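Local coordinates for protein ATP-dependent 6-phosphofructokinase subunit beta (Saccharomyces cerevisiae, PDB 3O8O) that phosphorylates fructose 6-phosphate with ATP to fructose 1,6-bisphosphate, the first committing step of glycolysis, under allosteric control by fructose 2,6-bisphosphate, at residues I25-I30 / F57-V62; A167-D172 / G293-Y298; M376-A381 / M415-M420; R465-E470 / L500-R505. All blocks are in the same frame, centred on the assembly; numbering follows the deposited sequence.

Contact 1: I25-I30 / F57-V62; sequences IVRSAI and FHWEDV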
# COMPACT_ATOMS: atom_id res chain seq x y z
N ILE B 25 -3.08 33.78 -26.25
CA ILE B 25 -2.50 34.93 -26.93
C ILE B 25 -1.69 35.82 -25.99
O ILE B 25 -0.56 36.17 -26.28
CB ILE B 25 -3.58 35.78 -27.61
CG1 ILE B 25 -4.12 35.03 -28.83
CG2 ILE B 25 -2.99 37.13 -28.02
CD1 ILE B 25 -5.34 35.64 -29.47
N VAL B 26 -2.28 36.18 -24.86
CA VAL B 26 -1.59 37.01 -23.88
C VAL B 26 -0.33 36.30 -23.39
O VAL B 26 0.73 36.91 -23.35
CB VAL B 26 -2.48 37.32 -22.66
CG1 VAL B 26 -1.68 38.09 -21.62
CG2 VAL B 26 -3.69 38.13 -23.09
N ARG B 27 -0.45 35.03 -23.02
CA ARG B 27 0.70 34.26 -22.52
C ARG B 27 1.77 34.06 -23.59
O ARG B 27 2.96 34.28 -23.34
CB ARG B 27 0.28 32.89 -21.98
CG ARG B 27 -0.58 32.91 -20.72
CD ARG B 27 0.25 33.27 -19.54
NE ARG B 27 -0.53 33.44 -18.32
CZ ARG B 27 -1.10 32.46 -17.62
NH1 ARG B 27 -0.99 31.21 -18.03
NH2 ARG B 27 -1.76 32.73 -16.51
N SER B 28 1.33 33.61 -24.76
CA SER B 28 2.23 33.37 -25.88
C SER B 28 3.04 34.63 -26.16
O SER B 28 4.26 34.59 -26.33
CB SER B 28 1.43 33.00 -27.13
OG SER B 28 0.64 31.84 -26.93
N ALA B 29 2.35 35.76 -26.22
CA ALA B 29 3.02 37.02 -26.44
C ALA B 29 4.09 37.23 -25.36
O ALA B 29 5.27 37.34 -25.67
CB ALA B 29 2.01 38.18 -26.43
N ILE B 30 3.67 37.26 -24.09
CA ILE B 30 4.59 37.48 -22.98
C ILE B 30 5.75 36.51 -23.00
O ILE B 30 6.87 36.87 -22.61
CB ILE B 30 3.93 37.36 -21.61
CG1 ILE B 30 2.79 38.38 -21.48
CG2 ILE B 30 4.96 37.64 -20.52
CD1 ILE B 30 2.18 38.50 -20.06
N PHE B 57 -1.78 43.77 -20.26
CA PHE B 57 -2.00 42.63 -19.39
C PHE B 57 -0.72 41.95 -19.00
O PHE B 57 0.29 41.99 -19.73
CB PHE B 57 -2.89 41.61 -20.10
CG PHE B 57 -4.33 41.65 -19.67
CD1 PHE B 57 -4.93 42.84 -19.30
CD2 PHE B 57 -5.10 40.47 -19.70
CE1 PHE B 57 -6.28 42.85 -18.96
CE2 PHE B 57 -6.46 40.49 -19.36
CZ PHE B 57 -7.04 41.67 -18.99
N HIS B 58 -0.77 41.29 -17.86
CA HIS B 58 0.36 40.56 -17.33
C HIS B 58 -0.00 39.10 -17.15
O HIS B 58 -1.16 38.77 -16.93
CB HIS B 58 0.79 41.18 -16.02
CG HIS B 58 1.27 42.59 -16.16
ND1 HIS B 58 2.24 42.95 -17.08
CD2 HIS B 58 0.87 43.73 -15.56
CE1 HIS B 58 2.41 44.26 -17.03
NE2 HIS B 58 1.60 44.76 -16.12
N TRP B 59 1.00 38.24 -17.26
CA TRP B 59 0.82 36.80 -17.12
C TRP B 59 -0.33 36.39 -16.21
O TRP B 59 -1.22 35.64 -16.62
CB TRP B 59 2.11 36.20 -16.62
CG TRP B 59 2.19 34.73 -16.77
CD1 TRP B 59 1.73 33.78 -15.90
CD2 TRP B 59 2.76 34.04 -17.86
NE1 TRP B 59 1.98 32.53 -16.39
CE2 TRP B 59 2.62 32.66 -17.60
CE3 TRP B 59 3.38 34.44 -19.04
CZ2 TRP B 59 3.07 31.68 -18.48
CZ3 TRP B 59 3.83 33.48 -19.92
CH2 TRP B 59 3.68 32.11 -19.64
N GLU B 60 -0.33 36.87 -14.97
CA GLU B 60 -1.37 36.50 -14.03
C GLU B 60 -2.78 37.02 -14.38
O GLU B 60 -3.78 36.55 -13.83
CB GLU B 60 -0.98 36.98 -12.62
CG GLU B 60 -0.38 38.38 -12.62
CD GLU B 60 -0.76 39.22 -11.41
OE1 GLU B 60 -0.25 38.95 -10.30
OE2 GLU B 60 -1.57 40.16 -11.59
N ASP B 61 -2.87 37.97 -15.29
CA ASP B 61 -4.18 38.52 -15.61
C ASP B 61 -5.19 37.61 -16.31
O ASP B 61 -6.40 37.83 -16.23
CB ASP B 61 -4.03 39.83 -16.37
CG ASP B 61 -3.43 40.92 -15.51
OD1 ASP B 61 -3.72 40.98 -14.30
OD2 ASP B 61 -2.66 41.73 -16.06
N VAL B 62 -4.72 36.60 -17.03
CA VAL B 62 -5.65 35.70 -17.68
C VAL B 62 -5.75 34.39 -16.88
O VAL B 62 -6.29 33.39 -17.36
CB VAL B 62 -5.21 35.40 -19.09
CG1 VAL B 62 -5.44 36.60 -19.94
CG2 VAL B 62 -3.72 34.96 -19.10
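The guanidinium of Arg27 lies flat on the indole of Trp59, the planes 7° apart and the centres 3.6 Å from each other. Val62 CG2 covers the opposite face of the guanidinium, 3.6 Å from Arg27 NE. At the edge of the guanidinium, in plane, sits the carbonyl oxygen of the same Trp59. NE (2.9 Å) and NH2 (3.0 Å) of Arg27 both bond to Trp59 O, a side-on grip that spends two nitrogens on one acceptor, from the same side of the carbonyl plane and tilted well out of it. The arginine chain is bent at chi2 (-73°), and its CD runs over the six-membered ring of Trp59 while CZ lies over the five-membered one. Ile30 CG2 touches the indole near its plane, 3.9 Å from Trp59 CE3. Deeper in, Val26 meets Phe57 CB with CG1 and Val62 CG1 with CG2; Val26 also packs on Ala36 and Val38 of strand 35-39, the strand beside Phe57.

Cation-pi attraction and the paired bonds act on one group and would fix its rotation. Arg27 NH1 is bound to the backbone oxygen of Leu759, so a single helix side chain joins the turn after strand 54-57 to the C-terminal end of the chain.

Contact 2: A167-D172 / G293-Y298; sequences AYSALD and GTAVAY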
# COMPACT_ATOMS: atom_id res chain seq x y z
N ALA B 167 -17.94 26.15 -31.78
CA ALA B 167 -18.88 25.30 -32.48
C ALA B 167 -19.29 24.10 -31.64
O ALA B 167 -20.46 23.96 -31.27
CB ALA B 167 -18.29 24.85 -33.78
N TYR B 168 -18.34 23.24 -31.34
CA TYR B 168 -18.64 22.06 -30.55
C TYR B 168 -19.23 22.35 -29.17
O TYR B 168 -19.97 21.53 -28.62
CB TYR B 168 -17.41 21.19 -30.42
CG TYR B 168 -17.13 20.44 -31.68
CD1 TYR B 168 -16.08 20.81 -32.53
CD2 TYR B 168 -17.90 19.35 -32.02
CE1 TYR B 168 -15.82 20.09 -33.69
CE2 TYR B 168 -17.66 18.62 -33.16
CZ TYR B 168 -16.61 18.98 -34.00
OH TYR B 168 -16.36 18.23 -35.14
N SER B 169 -18.89 23.50 -28.59
CA SER B 169 -19.44 23.86 -27.29
C SER B 169 -20.94 24.10 -27.49
O SER B 169 -21.77 23.66 -26.70
CB SER B 169 -18.78 25.12 -26.74
OG SER B 169 -17.42 24.89 -26.38
N ALA B 170 -21.27 24.82 -28.55
CA ALA B 170 -22.67 25.08 -28.84
C ALA B 170 -23.36 23.73 -29.06
O ALA B 170 -24.45 23.49 -28.53
CB ALA B 170 -22.76 25.93 -30.07
N LEU B 171 -22.72 22.85 -29.82
CA LEU B 171 -23.29 21.53 -30.09
C LEU B 171 -23.57 20.77 -28.80
O LEU B 171 -24.56 20.06 -28.70
CB LEU B 171 -22.35 20.70 -30.97
CG LEU B 171 -22.74 19.21 -31.19
CD1 LEU B 171 -24.11 19.14 -31.83
CD2 LEU B 171 -21.66 18.50 -32.05
N ASP B 172 -22.68 20.93 -27.81
CA ASP B 172 -22.81 20.30 -26.48
C ASP B 172 -24.05 20.87 -25.79
O ASP B 172 -24.89 20.15 -25.27
CB ASP B 172 -21.56 20.61 -25.64
CG ASP B 172 -21.58 19.94 -24.27
OD1 ASP B 172 -21.28 18.72 -24.18
OD2 ASP B 172 -21.91 20.64 -23.29
N GLY B 293 -22.23 29.03 -21.38
CA GLY B 293 -21.51 27.87 -20.92
C GLY B 293 -20.01 27.99 -21.12
O GLY B 293 -19.52 28.81 -21.90
N THR B 294 -19.26 27.17 -20.39
CA THR B 294 -17.81 27.18 -20.46
C THR B 294 -17.37 26.40 -21.68
O THR B 294 -18.06 25.49 -22.15
CB THR B 294 -17.25 26.52 -19.21
OG1 THR B 294 -16.91 25.16 -19.52
CG2 THR B 294 -18.30 26.51 -18.12
N ALA B 295 -16.20 26.72 -22.21
CA ALA B 295 -15.77 26.00 -23.38
C ALA B 295 -15.55 24.50 -23.11
O ALA B 295 -14.99 24.11 -22.08
CB ALA B 295 -14.51 26.62 -23.93
N VAL B 296 -16.03 23.68 -24.04
CA VAL B 296 -15.87 22.23 -23.99
C VAL B 296 -14.36 21.98 -24.18
O VAL B 296 -13.67 22.80 -24.79
CB VAL B 296 -16.70 21.59 -25.15
CG1 VAL B 296 -16.14 20.20 -25.54
CG2 VAL B 296 -18.16 21.51 -24.72
N ALA B 297 -13.86 20.85 -23.69
CA ALA B 297 -12.43 20.56 -23.79
C ALA B 297 -11.89 20.79 -25.19
O ALA B 297 -10.83 21.39 -25.35
CB ALA B 297 -12.12 19.11 -23.32
N TYR B 298 -12.62 20.32 -26.20
CA TYR B 298 -12.14 20.51 -27.56
C TYR B 298 -11.94 22.00 -27.84
O TYR B 298 -10.89 22.42 -28.33
CB TYR B 298 -13.12 19.91 -28.56
CG TYR B 298 -12.65 20.00 -29.99
CD1 TYR B 298 -11.72 19.10 -30.49
CD2 TYR B 298 -13.10 21.03 -30.84
CE1 TYR B 298 -11.23 19.20 -31.80
CE2 TYR B 298 -12.61 21.15 -32.16
CZ TYR B 298 -11.67 20.23 -32.63
OH TYR B 298 -11.13 20.32 -33.90
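Ala295, just past Thr294 at the margin of the contact, brings its CA to 3.6 Å from Ser169 OG, although its methyl is directed mainly the other way.

Val296 carries the largest share of the contact on this segment. Its backbone N-H points almost straight at the serine, with Val296 N to Ser169 OG at 3.0 Å and an angle of 177° at the hydrogen. The serine oxygen has a second partner in Asp299 OD2, so a buried hydroxyl is held between the residue at the N-cap position of helix 297-316 and a side chain of that helix's first turn. Val296 also sends CG2, which lies anti to its carbonyl carbon, over the helix surface to Asp172 CB, 3.6 Å away.

In the first turn of helix 297-316, Tyr298 swings its ring back to Tyr168. The pair is neither stacked nor edge-to-face: the planes stand at 74°, the centroids are 5.0 Å apart, and Tyr168 CD1 meets Tyr298 CD2 at 3.4 Å.

The start of helix 297-316 is thus docked against the first turns of helix 167-187, in the catalytic half, with the Ser169 side chain about 12 Å from a bound fructose 6-phosphate. Trp203 of helix 203-212 packs edge-to-face with Tyr168, Ile670 of helix 669-688 touches both tyrosines, and helix 537-558 borders Val296 and Ala297.

Contact 3: M376-A381 / M415-M420; sequences MAINSA and MATYCM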
# COMPACT_ATOMS: atom_id res chain seq x y z
N MET B 376 -28.84 10.19 -42.71
CA MET B 376 -29.85 9.64 -43.61
C MET B 376 -30.00 8.14 -43.43
O MET B 376 -31.10 7.63 -43.17
N ALA B 377 -28.89 7.43 -43.55
CA ALA B 377 -28.91 5.99 -43.43
C ALA B 377 -29.52 5.51 -42.13
O ALA B 377 -30.57 4.86 -42.12
CB ALA B 377 -27.52 5.44 -43.58
N ILE B 378 -28.85 5.83 -41.02
CA ILE B 378 -29.30 5.42 -39.70
C ILE B 378 -30.71 5.90 -39.35
O ILE B 378 -31.41 5.27 -38.54
CB ILE B 378 -28.32 5.89 -38.63
CG1 ILE B 378 -28.26 7.40 -38.61
CG2 ILE B 378 -26.96 5.32 -38.93
CD1 ILE B 378 -27.42 7.95 -37.49
N ASN B 379 -31.13 7.01 -39.94
CA ASN B 379 -32.45 7.51 -39.66
C ASN B 379 -33.46 6.63 -40.35
O ASN B 379 -34.51 6.31 -39.78
CB ASN B 379 -32.64 8.94 -40.15
CG ASN B 379 -34.01 9.51 -39.79
OD1 ASN B 379 -34.43 10.54 -40.32
ND2 ASN B 379 -34.71 8.85 -38.87
N SER B 380 -33.15 6.26 -41.59
CA SER B 380 -34.04 5.41 -42.38
C SER B 380 -33.94 4.02 -41.78
O SER B 380 -34.90 3.52 -41.17
CB SER B 380 -33.60 5.38 -43.86
N ALA B 381 -32.78 3.41 -41.96
CA ALA B 381 -32.48 2.09 -41.42
C ALA B 381 -33.66 1.16 -41.22
O ALA B 381 -34.39 1.30 -40.25
CB ALA B 381 -31.75 2.25 -40.09
N MET B 415 -23.97 1.11 -36.06
CA MET B 415 -23.63 -0.04 -36.88
C MET B 415 -24.88 -0.83 -37.20
O MET B 415 -25.08 -1.25 -38.34
CB MET B 415 -22.65 -0.96 -36.17
CG MET B 415 -22.44 -2.29 -36.90
SD MET B 415 -23.77 -3.47 -36.63
CE MET B 415 -22.85 -5.01 -36.63
N ALA B 416 -25.71 -1.05 -36.19
CA ALA B 416 -26.94 -1.79 -36.40
C ALA B 416 -27.82 -1.09 -37.41
O ALA B 416 -28.02 -1.62 -38.50
CB ALA B 416 -27.68 -1.97 -35.08
N THR B 417 -28.34 0.09 -37.08
CA THR B 417 -29.22 0.78 -38.02
C THR B 417 -28.61 1.01 -39.39
O THR B 417 -29.34 1.04 -40.37
CB THR B 417 -29.73 2.14 -37.51
OG1 THR B 417 -28.62 3.04 -37.36
CG2 THR B 417 -30.49 1.98 -36.18
N TYR B 418 -27.30 1.18 -39.49
CA TYR B 418 -26.73 1.37 -40.83
C TYR B 418 -26.88 0.07 -41.61
O TYR B 418 -27.15 0.09 -42.81
CB TYR B 418 -25.27 1.74 -40.79
CG TYR B 418 -24.72 1.93 -42.18
CD1 TYR B 418 -25.21 2.94 -42.99
CD2 TYR B 418 -23.71 1.11 -42.68
CE1 TYR B 418 -24.72 3.14 -44.28
CE2 TYR B 418 -23.20 1.30 -43.97
CZ TYR B 418 -23.71 2.32 -44.76
OH TYR B 418 -23.21 2.55 -46.02
N CYS B 419 -26.68 -1.06 -40.94
CA CYS B 419 -26.84 -2.37 -41.56
C CYS B 419 -28.24 -2.47 -42.17
O CYS B 419 -28.42 -2.94 -43.29
CB CYS B 419 -26.68 -3.48 -40.51
SG CYS B 419 -24.98 -3.97 -40.26
N MET B 420 -29.22 -2.03 -41.40
CA MET B 420 -30.61 -2.06 -41.79
C MET B 420 -30.91 -1.25 -43.04
O MET B 420 -31.79 -1.60 -43.82
CB MET B 420 -31.46 -1.62 -40.62
CG MET B 420 -31.33 -2.57 -39.46
SD MET B 420 -32.24 -2.06 -38.00
CE MET B 420 -31.65 -3.24 -36.82
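Thr417 fits between Ile378 and Ala381, in the densest part of the contact. Its OG1 faces Ile378 CB and CG2, whereas the detailed fit of the Ala381 methyl against Thr417 is doubtful in the model. The hydroxyl occupies the place between backbone N and carbonyl carbon (chi1 65°), from which it bonds back to the carbonyl of Tyr413 one turn earlier in its helix; a buried polar atom is thereby satisfied without help from across the contact. Ala381 is the first residue beyond helix 368-380, and its positive phi turns the chain out of the helix while its CB stays against helix 408-422, 3.9 Å from Met420 CB. The methionine then runs on extended beyond CG, away from the other helix toward Pro426.

The axes of the two short segments approach to 7.4 Å and cross at 85°, nearly perpendicular, which confines the contact to a small patch. Helix 408-422 is the connection of a beta-alpha-beta crossover between the adjacent parallel strands 395-401 and 425-429 of the regulatory half, whereas helix 368-380 is assigned to the end of the catalytic half, just ahead of the probable interdomain linker.

Toward Ala377 and Tyr418 the contact is thinner and partly exposed. Ala377 CB meets only the rim of the Tyr418 ring, near its plane and 3.5 Å from Tyr418 CD1, and Ile378 CG2 lies a loose 4.4 Å from Tyr418 CB. The tyrosine side chain is also touched by Ile680 and Val683 of helix 669-688. No hydrogen bond spans the two segments.

Contact 4: R465-E470 / L500-R505; sequences RVTPEE and LHQLER. With FDP (2,6-di-O-phosphono-beta-D-fructofuranose), chain L.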
# COMPACT_ATOMS: atom_id res chain seq x y z
N ARG B 465 -12.99 -7.96 -20.08
CA ARG B 465 -11.68 -7.96 -20.70
C ARG B 465 -11.20 -9.33 -21.12
O ARG B 465 -10.03 -9.49 -21.46
CB ARG B 465 -10.66 -7.30 -19.75
CG ARG B 465 -10.78 -5.76 -19.58
CD ARG B 465 -9.88 -5.27 -18.42
NE ARG B 465 -10.16 -3.91 -17.96
CZ ARG B 465 -9.69 -2.82 -18.56
NH1 ARG B 465 -8.91 -2.95 -19.64
NH2 ARG B 465 -10.00 -1.61 -18.11
N VAL B 466 -12.10 -10.32 -21.13
CA VAL B 466 -11.72 -11.68 -21.49
C VAL B 466 -11.37 -11.75 -22.96
O VAL B 466 -12.12 -11.26 -23.80
CB VAL B 466 -12.85 -12.69 -21.26
CG1 VAL B 466 -12.27 -14.08 -21.34
CG2 VAL B 466 -13.53 -12.45 -19.91
N THR B 467 -10.22 -12.35 -23.26
CA THR B 467 -9.79 -12.50 -24.64
C THR B 467 -10.32 -13.82 -25.22
O THR B 467 -10.58 -14.78 -24.47
CB THR B 467 -8.27 -12.52 -24.77
OG1 THR B 467 -7.73 -13.58 -23.98
CG2 THR B 467 -7.69 -11.20 -24.35
N PRO B 468 -10.46 -13.91 -26.55
CA PRO B 468 -10.97 -15.14 -27.15
C PRO B 468 -10.32 -16.39 -26.62
O PRO B 468 -11.00 -17.35 -26.26
CB PRO B 468 -10.73 -14.92 -28.64
CG PRO B 468 -10.97 -13.46 -28.77
CD PRO B 468 -10.17 -12.92 -27.61
N GLU B 469 -9.00 -16.39 -26.54
CA GLU B 469 -8.29 -17.57 -26.06
C GLU B 469 -8.69 -17.94 -24.65
O GLU B 469 -8.67 -19.11 -24.27
CB GLU B 469 -6.79 -17.36 -26.13
CG GLU B 469 -6.28 -17.15 -27.53
CD GLU B 469 -4.78 -17.13 -27.59
OE1 GLU B 469 -4.22 -16.81 -28.67
OE2 GLU B 469 -4.16 -17.45 -26.54
N GLU B 470 -9.06 -16.95 -23.86
CA GLU B 470 -9.45 -17.23 -22.50
C GLU B 470 -10.83 -17.84 -22.42
O GLU B 470 -11.14 -18.52 -21.46
CB GLU B 470 -9.40 -15.96 -21.67
CG GLU B 470 -8.01 -15.45 -21.45
CD GLU B 470 -8.00 -14.01 -20.96
OE1 GLU B 470 -6.91 -13.51 -20.62
OE2 GLU B 470 -9.08 -13.37 -20.92
N LEU B 500 -8.92 -9.10 -31.92
CA LEU B 500 -8.74 -9.06 -33.36
C LEU B 500 -7.54 -9.90 -33.69
O LEU B 500 -7.62 -10.87 -34.44
CB LEU B 500 -8.46 -7.64 -33.83
CG LEU B 500 -8.25 -7.51 -35.33
CD1 LEU B 500 -9.53 -7.95 -36.01
CD2 LEU B 500 -7.91 -6.11 -35.72
N HIS B 501 -6.40 -9.51 -33.13
CA HIS B 501 -5.17 -10.22 -33.37
C HIS B 501 -5.31 -11.71 -33.17
O HIS B 501 -4.88 -12.48 -34.02
CB HIS B 501 -4.07 -9.70 -32.47
CG HIS B 501 -2.92 -10.63 -32.35
ND1 HIS B 501 -2.83 -11.57 -31.34
CD2 HIS B 501 -1.83 -10.81 -33.12
CE1 HIS B 501 -1.73 -12.28 -31.50
NE2 HIS B 501 -1.10 -11.83 -32.57
N GLN B 502 -5.90 -12.13 -32.07
CA GLN B 502 -6.06 -13.56 -31.84
C GLN B 502 -6.94 -14.23 -32.90
O GLN B 502 -6.51 -15.21 -33.55
CB GLN B 502 -6.64 -13.81 -30.44
CG GLN B 502 -5.64 -13.58 -29.32
CD GLN B 502 -6.23 -13.80 -27.94
OE1 GLN B 502 -5.56 -13.61 -26.93
NE2 GLN B 502 -7.50 -14.21 -27.88
N LEU B 503 -8.15 -13.72 -33.10
CA LEU B 503 -9.03 -14.32 -34.09
C LEU B 503 -8.33 -14.47 -35.44
O LEU B 503 -8.42 -15.51 -36.06
CB LEU B 503 -10.31 -13.50 -34.26
CG LEU B 503 -11.22 -13.40 -33.03
CD1 LEU B 503 -12.55 -12.80 -33.45
CD2 LEU B 503 -11.45 -14.76 -32.43
N GLU B 504 -7.62 -13.42 -35.87
CA GLU B 504 -6.94 -13.46 -37.16
C GLU B 504 -5.88 -14.54 -37.25
O GLU B 504 -5.84 -15.27 -38.23
CB GLU B 504 -6.31 -12.09 -37.49
CG GLU B 504 -5.61 -12.04 -38.85
CD GLU B 504 -4.22 -12.70 -38.86
OE1 GLU B 504 -3.67 -12.95 -39.96
OE2 GLU B 504 -3.66 -12.97 -37.78
N ARG B 505 -5.00 -14.66 -36.26
CA ARG B 505 -4.00 -15.70 -36.40
C ARG B 505 -4.59 -17.03 -35.99
O ARG B 505 -3.89 -18.02 -35.80
CB ARG B 505 -2.67 -15.35 -35.69
CG ARG B 505 -2.53 -15.45 -34.22
CD ARG B 505 -2.39 -16.84 -33.66
NE ARG B 505 -1.36 -16.82 -32.63
CZ ARG B 505 -1.42 -16.31 -31.40
NH1 ARG B 505 -0.32 -16.41 -30.67
NH2 ARG B 505 -2.50 -15.74 -30.88
P1 FDP L . -7.50 0.83 -20.36
O1P FDP L . -7.61 -0.34 -21.26
O2P FDP L . -7.91 2.19 -21.11
O3P FDP L . -5.99 1.05 -19.84
O1 FDP L . -7.56 3.75 -17.18
C1 FDP L . -7.34 2.61 -18.02
C2 FDP L . -8.62 1.78 -18.13
O2 FDP L . -8.47 0.72 -19.07
C3 FDP L . -9.81 2.69 -18.48
O3 FDP L . -10.25 2.36 -19.80
C4 FDP L . -10.86 2.26 -17.47
O4 FDP L . -11.70 3.39 -17.18
C5 FDP L . -9.97 1.95 -16.27
O5 FDP L . -8.92 1.18 -16.86
C6 FDP L . -10.64 1.13 -15.17
O6 FDP L . -10.90 -0.20 -15.63
P2 FDP L . -11.19 -1.39 -14.58
O4P FDP L . -11.18 -2.72 -15.24
O5P FDP L . -10.09 -1.29 -13.41
O6P FDP L . -12.60 -1.04 -13.90
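Charge links Glu469 to Arg505 in a salt bridge on the solvent side, Glu469 OE1 to Arg505 NH2, 3.0 Å, with the carboxylate and guanidinium planes 41° apart. Flat-group packing comes next: the Gln502 side chain, extended beyond CG (chi2 179°), lays its amide over the carboxylate of Glu469, the planes 23° apart, and comes up against Thr467 and Pro468. The apolar share is small, Pro468 CB to Leu503 CD2 at 3.9 Å.

Hydrogen bonds shape segment 465-470 and its ligand end. Glu470 OE2 takes the N-H of Thr467 at 2.8 Å, and Glu470 N returns a bond to Thr467 O. Arg465 reaches the bound fructose 2,6-bisphosphate with its guanidinium: NH2 bonds to ester oxygens at both ends, O2 (2.9 Å) and O6 (3.0 Å), while NE holds phosphate oxygen O4P at 3.1 Å. Arg465 NH1 makes a salt bridge with Glu495, on helix 494-504, which would help orient the arginine in the allosteric activator site, shared with another protein chain.

The loop that follows strand 442-444 is thus laid against helix 494-504. Trp433 of helix 432-439 touches both Pro468 and Leu503, and helix 729-736 also touches helix 494-504.

From the N terminus, contact 1 comes first, closing a loop of 26 residues that brings the turn after strand 54-57 back onto helix 18-32. Contact 2 closes the longest, 120 residues, and joins two helices of the catalytic half. Contact 3 spans 33 residues across the interdomain linker and ties the two halves together. Contact 4 closes 29 residues within the regulatory half, beside the activator site. The four follow one another in series; none nests in or crosses another. Contacts 1 and 4 are farthest apart, about 52 Å between centres and on opposite sides of the chain's centre. Helix 669-688 touches both contact 2 and contact 3, whose nearest atoms are about 13 Å apart.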